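Local coordinates for protein glutathione S-transferase (Gordonia bronchialis, PDB 4PTS) that probably acts as a glutathione transferase, moving groups to or from glutathione, at residues Gly46-Trp58 and Leu75-Trp89. Numbering follows the deposited sequence.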
ATOM      1  N   GLY B  46       8.356 -28.442 -31.387  1.00 33.83           N
ATOM      2  CA  GLY B  46       7.435 -29.475 -30.978  1.00 33.41           C
ATOM      3  C   GLY B  46       7.975 -30.389 -29.893  1.00 34.90           C
ATOM      4  O   GLY B  46       7.263 -31.263 -29.415  1.00 34.35           O
ATOM      5  N   ARG B  47       9.216 -30.182 -29.468  1.00 37.02           N
ATOM      6  CA  ARG B  47       9.851 -31.114 -28.537  1.00 39.06           C
ATOM      7  C   ARG B  47       9.708 -30.722 -27.060  1.00 36.66           C
ATOM      8  O   ARG B  47       9.563 -31.586 -26.190  1.00 35.45           O
ATOM      9  CB  ARG B  47      11.332 -31.264 -28.879  1.00 41.65           C
ATOM     10  CG  ARG B  47      12.025 -32.265 -27.983  1.00 44.84           C
ATOM     11  CD  ARG B  47      13.304 -32.759 -28.600  1.00 48.36           C
ATOM     12  NE  ARG B  47      14.158 -33.405 -27.611  1.00 51.60           N
ATOM     13  CZ  ARG B  47      15.300 -34.029 -27.892  1.00 51.33           C
ATOM     14  NH1 ARG B  47      15.740 -34.113 -29.152  1.00 44.99           N
ATOM     15  NH2 ARG B  47      15.995 -34.574 -26.894  1.00 53.72           N
ATOM     16  N   TYR B  48       9.804 -29.423 -26.795  1.00 33.89           N
ATOM     17  CA  TYR B  48       9.773 -28.899 -25.438  1.00 32.09           C
ATOM     18  C   TYR B  48       8.508 -28.082 -25.201  1.00 30.37           C
ATOM     19  O   TYR B  48       7.809 -27.669 -26.148  1.00 33.76           O
ATOM     20  CB  TYR B  48      11.028 -28.045 -25.172  1.00 31.43           C
ATOM     21  CG  TYR B  48      12.302 -28.793 -25.478  1.00 30.29           C
ATOM     22  CD1 TYR B  48      12.716 -29.834 -24.672  1.00 29.27           C
ATOM     23  CD2 TYR B  48      13.065 -28.483 -26.587  1.00 30.19           C
ATOM     24  CE1 TYR B  48      13.867 -30.540 -24.945  1.00 29.34           C
ATOM     25  CE2 TYR B  48      14.220 -29.182 -26.874  1.00 30.06           C
ATOM     26  CZ  TYR B  48      14.620 -30.220 -26.054  1.00 30.42           C
ATOM     27  OH  TYR B  48      15.779 -30.955 -26.320  1.00 31.03           O
ATOM     28  N   ARG B  49       8.216 -27.856 -23.928  1.00 26.58           N
ATOM     29  CA  ARG B  49       7.044 -27.091 -23.524  1.00 23.66           C
ATOM     30  C   ARG B  49       7.441 -26.221 -22.352  1.00 21.48           C
ATOM     31  O   ARG B  49       8.047 -26.674 -21.380  1.00 20.99           O
ATOM     32  CB  ARG B  49       5.889 -28.034 -23.169  1.00 22.66           C
ATOM     33  CG  ARG B  49       4.939 -27.536 -22.094  1.00 22.14           C
ATOM     34  CD  ARG B  49       3.629 -28.322 -22.106  1.00 21.40           C
ATOM     35  NE  ARG B  49       2.711 -27.644 -23.003  1.00 20.79           N
ATOM     36  CZ  ARG B  49       1.471 -27.282 -22.721  1.00 19.61           C
ATOM     37  NH1 ARG B  49       0.900 -27.589 -21.586  1.00 18.86           N
ATOM     38  NH2 ARG B  49       0.794 -26.607 -23.615  1.00 20.01           N
ATOM     39  N   LEU B  50       7.096 -24.958 -22.460  1.00 19.74           N
ATOM     40  CA  LEU B  50       7.408 -24.011 -21.427  1.00 19.15           C
ATOM     41  C   LEU B  50       6.284 -24.027 -20.418  1.00 19.00           C
ATOM     42  O   LEU B  50       5.116 -23.876 -20.810  1.00 19.09           O
ATOM     43  CB  LEU B  50       7.512 -22.625 -22.032  1.00 18.77           C
ATOM     44  CG  LEU B  50       7.519 -21.452 -21.067  1.00 18.45           C
ATOM     45  CD1 LEU B  50       8.681 -21.554 -20.092  1.00 18.55           C
ATOM     46  CD2 LEU B  50       7.579 -20.179 -21.882  1.00 18.49           C
ATOM     47  N   ILE B  51       6.619 -24.213 -19.136  1.00 18.04           N
ATOM     48  CA  ILE B  51       5.638 -24.050 -18.061  1.00 17.54           C
ATOM     49  C   ILE B  51       5.859 -22.770 -17.282  1.00 17.67           C
ATOM     50  O   ILE B  51       6.936 -22.527 -16.777  1.00 19.07           O
ATOM     51  CB  ILE B  51       5.675 -25.216 -17.093  1.00 17.26           C
ATOM     52  CG1 ILE B  51       5.389 -26.524 -17.845  1.00 17.61           C
ATOM     53  CG2 ILE B  51       4.684 -24.978 -15.956  1.00 17.09           C
ATOM     54  CD1 ILE B  51       4.042 -26.574 -18.571  1.00 17.95           C
ATOM     55  N   ALA B  52       4.824 -21.954 -17.178  1.00 17.86           N
ATOM     56  CA  ALA B  52       4.929 -20.668 -16.529  1.00 17.80           C
ATOM     57  C   ALA B  52       3.664 -20.363 -15.745  1.00 18.49           C
ATOM     58  O   ALA B  52       2.750 -21.189 -15.655  1.00 18.59           O
ATOM     59  CB  ALA B  52       5.169 -19.610 -17.584  1.00 17.81           C
ATOM     60  N   ALA B  53       3.635 -19.181 -15.139  1.00 19.70           N
ATOM     61  CA  ALA B  53       2.447 -18.662 -14.454  1.00 19.91           C
ATOM     62  C   ALA B  53       2.416 -17.151 -14.647  1.00 20.55           C
ATOM     63  O   ALA B  53       3.445 -16.490 -14.612  1.00 21.12           O
ATOM     64  CB  ALA B  53       2.485 -19.020 -12.975  1.00 19.33           C
ATOM     65  N   ARG B  54       1.234 -16.603 -14.843  1.00 22.17           N
ATOM     66  CA  ARG B  54       1.103 -15.174 -15.044  1.00 24.15           C
ATOM     67  C   ARG B  54       1.533 -14.403 -13.818  1.00 24.32           C
ATOM     68  O   ARG B  54       1.901 -13.224 -13.929  1.00 26.84           O
ATOM     69  CB  ARG B  54      -0.344 -14.796 -15.321  1.00 25.64           C
ATOM     70  CG  ARG B  54      -0.941 -15.398 -16.567  1.00 25.79           C
ATOM     71  CD  ARG B  54      -0.748 -14.506 -17.780  1.00 26.57           C
ATOM     72  NE  ARG B  54      -1.496 -15.087 -18.890  1.00 27.33           N
ATOM     73  CZ  ARG B  54      -1.326 -14.806 -20.170  1.00 26.26           C
ATOM     74  NH1 ARG B  54      -0.432 -13.906 -20.560  1.00 26.50           N
ATOM     75  NH2 ARG B  54      -2.069 -15.448 -21.062  1.00 26.25           N
ATOM     76  N   ALA B  55       1.444 -15.050 -12.658  1.00 23.28           N
ATOM     77  CA  ALA B  55       1.752 -14.418 -11.361  1.00 24.00           C
ATOM     78  C   ALA B  55       3.225 -14.115 -11.106  1.00 22.56           C
ATOM     79  O   ALA B  55       3.587 -13.051 -10.608  1.00 20.96           O
ATOM     80  CB  ALA B  55       1.243 -15.317 -10.234  1.00 25.20           C
ATOM     81  N   CYS B  56       4.060 -15.090 -11.401  1.00 22.52           N
ATOM     82  CA  CYS B  56       5.452 -15.031 -11.011  1.00 23.17           C
ATOM     83  C   CYS B  56       6.228 -14.190 -12.031  1.00 21.21           C
ATOM     84  O   CYS B  56       6.109 -14.406 -13.217  1.00 21.21           O
ATOM     85  CB  CYS B  56       6.010 -16.459 -10.863  1.00 23.55           C
ATOM     86  SG  CYS B  56       7.785 -16.559 -10.551  1.00 24.97           S
ATOM     87  N   PRO B  57       6.988 -13.207 -11.561  1.00 20.53           N
ATOM     88  CA  PRO B  57       7.679 -12.317 -12.466  1.00 21.51           C
ATOM     89  C   PRO B  57       8.867 -12.927 -13.173  1.00 21.83           C
ATOM     90  O   PRO B  57       9.239 -12.463 -14.233  1.00 21.34           O
ATOM     91  CB  PRO B  57       8.150 -11.186 -11.554  1.00 21.39           C
ATOM     92  CG  PRO B  57       8.278 -11.812 -10.223  1.00 20.87           C
ATOM     93  CD  PRO B  57       7.151 -12.790 -10.163  1.00 20.65           C
ATOM     94  N   TRP B  58       9.461 -13.949 -12.599  1.00 23.67           N
ATOM     95  CA  TRP B  58      10.533 -14.642 -13.285  1.00 26.29           C
ATOM     96  C   TRP B  58       9.955 -15.335 -14.519  1.00 25.64           C
ATOM     97  O   TRP B  58      10.476 -15.215 -15.617  1.00 24.54           O
ATOM     98  CB  TRP B  58      11.178 -15.698 -12.393  1.00 29.41           C
ATOM     99  CG  TRP B  58      11.403 -15.266 -10.995  1.00 33.04           C
ATOM    100  CD1 TRP B  58      10.937 -15.869  -9.876  1.00 34.71           C
ATOM    101  CD2 TRP B  58      12.155 -14.128 -10.558  1.00 36.50           C
ATOM    102  NE1 TRP B  58      11.352 -15.182  -8.769  1.00 37.00           N
ATOM    103  CE2 TRP B  58      12.117 -14.120  -9.159  1.00 36.36           C
ATOM    104  CE3 TRP B  58      12.862 -13.118 -11.217  1.00 38.98           C
ATOM    105  CZ2 TRP B  58      12.756 -13.156  -8.406  1.00 37.41           C
ATOM    106  CZ3 TRP B  58      13.499 -12.148 -10.457  1.00 38.03           C
ATOM    107  CH2 TRP B  58      13.441 -12.176  -9.074  1.00 37.65           C
ATOM    108  N   LEU B  75       7.490 -23.604 -29.482  1.00 31.16           N
ATOM    109  CA  LEU B  75       7.599 -23.962 -28.077  1.00 29.67           C
ATOM    110  C   LEU B  75       6.230 -23.809 -27.391  1.00 28.64           C
ATOM    111  O   LEU B  75       5.695 -22.697 -27.275  1.00 27.38           O
ATOM    112  CB  LEU B  75       8.646 -23.069 -27.428  1.00 31.01           C
ATOM    113  CG  LEU B  75       8.892 -23.253 -25.939  1.00 31.97           C
ATOM    114  CD1 LEU B  75       9.371 -24.659 -25.615  1.00 32.36           C
ATOM    115  CD2 LEU B  75       9.898 -22.221 -25.486  1.00 31.98           C
ATOM    116  N   SER B  76       5.671 -24.935 -26.948  1.00 28.20           N
ATOM    117  CA  SER B  76       4.319 -24.970 -26.362  1.00 27.03           C
ATOM    118  C   SER B  76       4.364 -24.307 -25.020  1.00 25.86           C
ATOM    119  O   SER B  76       5.420 -24.188 -24.419  1.00 24.40           O
ATOM    120  CB  SER B  76       3.827 -26.406 -26.086  1.00 27.55           C
ATOM    121  OG  SER B  76       4.307 -27.373 -27.012  1.00 29.60           O
ATOM    122  N   LEU B  77       3.182 -23.949 -24.535  1.00 24.66           N
ATOM    123  CA  LEU B  77       3.044 -23.171 -23.334  1.00 22.34           C
ATOM    124  C   LEU B  77       1.980 -23.737 -22.442  1.00 21.21           C
ATOM    125  O   LEU B  77       0.855 -23.835 -22.842  1.00 20.55           O
ATOM    126  CB  LEU B  77       2.651 -21.746 -23.703  1.00 22.17           C
ATOM    127  CG  LEU B  77       2.208 -20.908 -22.516  1.00 22.77           C
ATOM    128  CD1 LEU B  77       3.337 -20.785 -21.507  1.00 23.14           C
ATOM    129  CD2 LEU B  77       1.795 -19.536 -22.975  1.00 23.41           C
ATOM    130  N   GLY B  78       2.328 -24.062 -21.208  1.00 21.71           N
ATOM    131  CA  GLY B  78       1.337 -24.343 -20.167  1.00 22.30           C
ATOM    132  C   GLY B  78       1.331 -23.254 -19.092  1.00 23.61           C
ATOM    133  O   GLY B  78       2.352 -22.666 -18.785  1.00 23.06           O
ATOM    134  N   LEU B  79       0.171 -22.981 -18.511  1.00 25.27           N
ATOM    135  CA  LEU B  79       0.037 -21.933 -17.505  1.00 25.40           C
ATOM    136  C   LEU B  79      -0.523 -22.485 -16.206  1.00 25.80           C
ATOM    137  O   LEU B  79      -1.571 -23.136 -16.173  1.00 26.06           O
ATOM    138  CB  LEU B  79      -0.860 -20.808 -18.025  1.00 25.52           C
ATOM    139  CG  LEU B  79      -0.215 -19.909 -19.074  1.00 25.79           C
ATOM    140  CD1 LEU B  79      -1.236 -18.943 -19.681  1.00 26.37           C
ATOM    141  CD2 LEU B  79       0.939 -19.134 -18.460  1.00 25.69           C
ATOM    142  N   CYS B  80       0.166 -22.198 -15.118  1.00 26.72           N
ATOM    143  CA  CYS B  80      -0.345 -22.596 -13.843  1.00 27.79           C
ATOM    144  C   CYS B  80      -1.231 -21.527 -13.251  1.00 28.54           C
ATOM    145  O   CYS B  80      -1.104 -20.319 -13.551  1.00 28.42           O
ATOM    146  CB  CYS B  80       0.792 -22.917 -12.912  1.00 28.14           C
ATOM    147  SG  CYS B  80       1.815 -24.186 -13.631  1.00 28.88           S
ATOM    148  N   GLY B  81      -2.128 -22.002 -12.394  1.00 28.79           N
ATOM    149  CA  GLY B  81      -2.959 -21.134 -11.609  1.00 30.25           C
ATOM    150  C   GLY B  81      -2.158 -20.468 -10.503  1.00 31.70           C
ATOM    151  O   GLY B  81      -1.143 -21.023 -10.019  1.00 30.66           O
ATOM    152  N   PRO B  82      -2.645 -19.298 -10.057  1.00 32.23           N
ATOM    153  CA  PRO B  82      -1.989 -18.458  -9.060  1.00 31.13           C
ATOM    154  C   PRO B  82      -1.923 -19.066  -7.672  1.00 30.52           C
ATOM    155  O   PRO B  82      -1.051 -18.701  -6.909  1.00 31.45           O
ATOM    156  CB  PRO B  82      -2.858 -17.203  -9.035  1.00 31.78           C
ATOM    157  CG  PRO B  82      -4.218 -17.675  -9.443  1.00 32.79           C
ATOM    158  CD  PRO B  82      -4.002 -18.816 -10.389  1.00 32.39           C
ATOM    159  N   THR B  83      -2.818 -19.981  -7.338  1.00 31.20           N
ATOM    160  CA  THR B  83      -2.873 -20.506  -5.978  1.00 32.69           C
ATOM    161  C   THR B  83      -2.475 -21.961  -5.920  1.00 34.15           C
ATOM    162  O   THR B  83      -2.630 -22.704  -6.889  1.00 40.36           O
ATOM    163  CB  THR B  83      -4.286 -20.431  -5.404  1.00 33.05           C
ATOM    164  OG1 THR B  83      -5.209 -20.947  -6.369  1.00 33.91           O
ATOM    165  CG2 THR B  83      -4.648 -19.003  -5.090  1.00 33.25           C
ATOM    166  N   HIS B  84      -1.994 -22.376  -4.765  1.00 31.87           N
ATOM    167  CA  HIS B  84      -1.571 -23.736  -4.584  1.00 31.36           C
ATOM    168  C   HIS B  84      -1.187 -23.980  -3.139  1.00 33.30           C
ATOM    169  O   HIS B  84      -0.992 -23.035  -2.396  1.00 33.63           O
ATOM    170  CB  HIS B  84      -0.387 -24.059  -5.517  1.00 30.91           C
ATOM    171  CG  HIS B  84       0.697 -23.011  -5.562  1.00 29.26           C
ATOM    172  ND1 HIS B  84       1.703 -22.927  -4.621  1.00 28.07           N
ATOM    173  CD2 HIS B  84       0.971 -22.054  -6.481  1.00 28.54           C
ATOM    174  CE1 HIS B  84       2.527 -21.946  -4.940  1.00 27.56           C
ATOM    175  NE2 HIS B  84       2.106 -21.400  -6.066  1.00 27.44           N
ATOM    176  N   ASP B  85      -1.050 -25.244  -2.745  1.00 35.80           N
ATOM    177  CA  ASP B  85      -0.622 -25.567  -1.371  1.00 37.01           C
ATOM    178  C   ASP B  85       0.920 -25.663  -1.277  1.00 34.68           C
ATOM    179  O   ASP B  85       1.645 -25.119  -2.116  1.00 29.87           O
ATOM    180  CB  ASP B  85      -1.362 -26.818  -0.834  1.00 41.77           C
ATOM    181  CG  ASP B  85      -0.916 -28.145  -1.510  1.00 48.47           C
ATOM    182  OD1 ASP B  85       0.221 -28.226  -2.052  1.00 52.67           O
ATOM    183  OD2 ASP B  85      -1.710 -29.126  -1.479  1.00 50.97           O
ATOM    184  N   LYS B  86       1.394 -26.368  -0.251  1.00 35.84           N
ATOM    185  CA  LYS B  86       2.825 -26.608  -0.005  1.00 35.49           C
ATOM    186  C   LYS B  86       3.571 -27.290  -1.149  1.00 36.79           C
ATOM    187  O   LYS B  86       4.806 -27.265  -1.148  1.00 41.01           O
ATOM    188  CB  LYS B  86       3.029 -27.455   1.267  1.00 33.07           C
ATOM    189  N   ASN B  87       2.860 -27.906  -2.105  1.00 35.51           N
ATOM    190  CA  ASN B  87       3.518 -28.608  -3.236  1.00 34.60           C
ATOM    191  C   ASN B  87       3.600 -27.809  -4.508  1.00 31.12           C
ATOM    192  O   ASN B  87       3.818 -28.354  -5.585  1.00 30.50           O
ATOM    193  CB  ASN B  87       2.849 -29.948  -3.522  1.00 35.09           C
ATOM    194  CG  ASN B  87       2.878 -30.856  -2.324  1.00 35.08           C
ATOM    195  OD1 ASN B  87       1.842 -31.309  -1.869  1.00 36.51           O
ATOM    196  ND2 ASN B  87       4.064 -31.083  -1.770  1.00 35.84           N
ATOM    197  N   SER B  88       3.473 -26.505  -4.353  1.00 29.91           N
ATOM    198  CA  SER B  88       3.731 -25.586  -5.416  1.00 29.30           C
ATOM    199  C   SER B  88       2.760 -25.746  -6.577  1.00 28.91           C
ATOM    200  O   SER B  88       1.658 -26.248  -6.397  1.00 28.50           O
ATOM    201  CB  SER B  88       5.163 -25.780  -5.874  1.00 28.73           C
ATOM    202  OG  SER B  88       5.588 -24.634  -6.572  1.00 29.05           O
ATOM    203  N   TRP B  89       3.191 -25.362  -7.773  1.00 28.41           N
ATOM    204  CA  TRP B  89       2.264 -25.009  -8.837  1.00 27.97           C
ATOM    205  C   TRP B  89       1.415 -26.162  -9.343  1.00 27.75           C
ATOM    206  O   TRP B  89       1.897 -27.276  -9.496  1.00 28.81           O
ATOM    207  CB  TRP B  89       3.034 -24.397  -9.981  1.00 27.41           C
ATOM    208  CG  TRP B  89       3.838 -23.223  -9.558  1.00 26.53           C
ATOM    209  CD1 TRP B  89       5.143 -23.214  -9.180  1.00 26.88           C
ATOM    210  CD2 TRP B  89       3.390 -21.886  -9.471  1.00 26.15           C
ATOM    211  NE1 TRP B  89       5.543 -21.945  -8.855  1.00 25.22           N
ATOM    212  CE2 TRP B  89       4.485 -21.102  -9.027  1.00 25.66           C
ATOM    213  CE3 TRP B  89       2.168 -21.263  -9.725  1.00 26.40           C
ATOM    214  CZ2 TRP B  89       4.397 -19.724  -8.839  1.00 25.71           C
ATOM    215  CZ3 TRP B  89       2.081 -19.886  -9.545  1.00 26.98           C
ATOM    216  CH2 TRP B  89       3.192 -19.132  -9.099  1.00 26.37           C
TER
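Trp-89 turns its indole back onto the segment that carries Cys-56, so two residues predicted for the active site meet here. The far end of the ring does the touching: Trp-89 CZ3 lies 3.6 Å from Ala-53 CB, and Trp-89 CZ2 is 4.2 Å from Cys-56 CB. Ala-55 CB sits at the ring edge. One face of the indole carries His-84, whose NE2 lies 3.5 Å above the plane of the Trp-89 ring. Cys-56 is the predicted nucleophile and Trp-89 a predicted glutathione-binding residue; Tyr-187, a predicted proton donor/acceptor, is close by.

Before these residues in the chain, strands 48-53 and 76-80 run parallel. Helix 57-68 connects them in a beta-alpha-beta unit, as at the start of the thioredoxin-like domain of glutathione transferases. Four backbone hydrogen bonds link the pair, the donor alternating between strands. They start with Leu-50 N to Ser-76 O (2.7 Å) and end with Cys-80 N to Ala-52 O (2.8 Å). Leu-50 and Ala-52 share one face with Leu-77 and Leu-79, and helix 57-68 covers part of it. On this face Arg-54 crosses Leu-79 obliquely, with Arg-54 NH2 3.8 Å from Leu-79 CD1; that nitrogen is hydrogen-bonded to the carbonyl oxygen of Glu-337.

On the other face, Arg-49 bends at chi3 (-90°) and lays its guanidinium over the backbone of Leu-77 and Gly-78. Gly-78 N is 3.6 Å above the guanidinium plane of Arg-49, over its centre. Ser-76 CB lies at the edge of the group. NH1 forms a salt bridge with Asp-99. Gly-78 has no side chain on this face, and the guanidinium and Ile-51 CD1 lie against its backbone. Further along this face, Ile-51 CG2 meets Cys-80 SG at 3.8 Å.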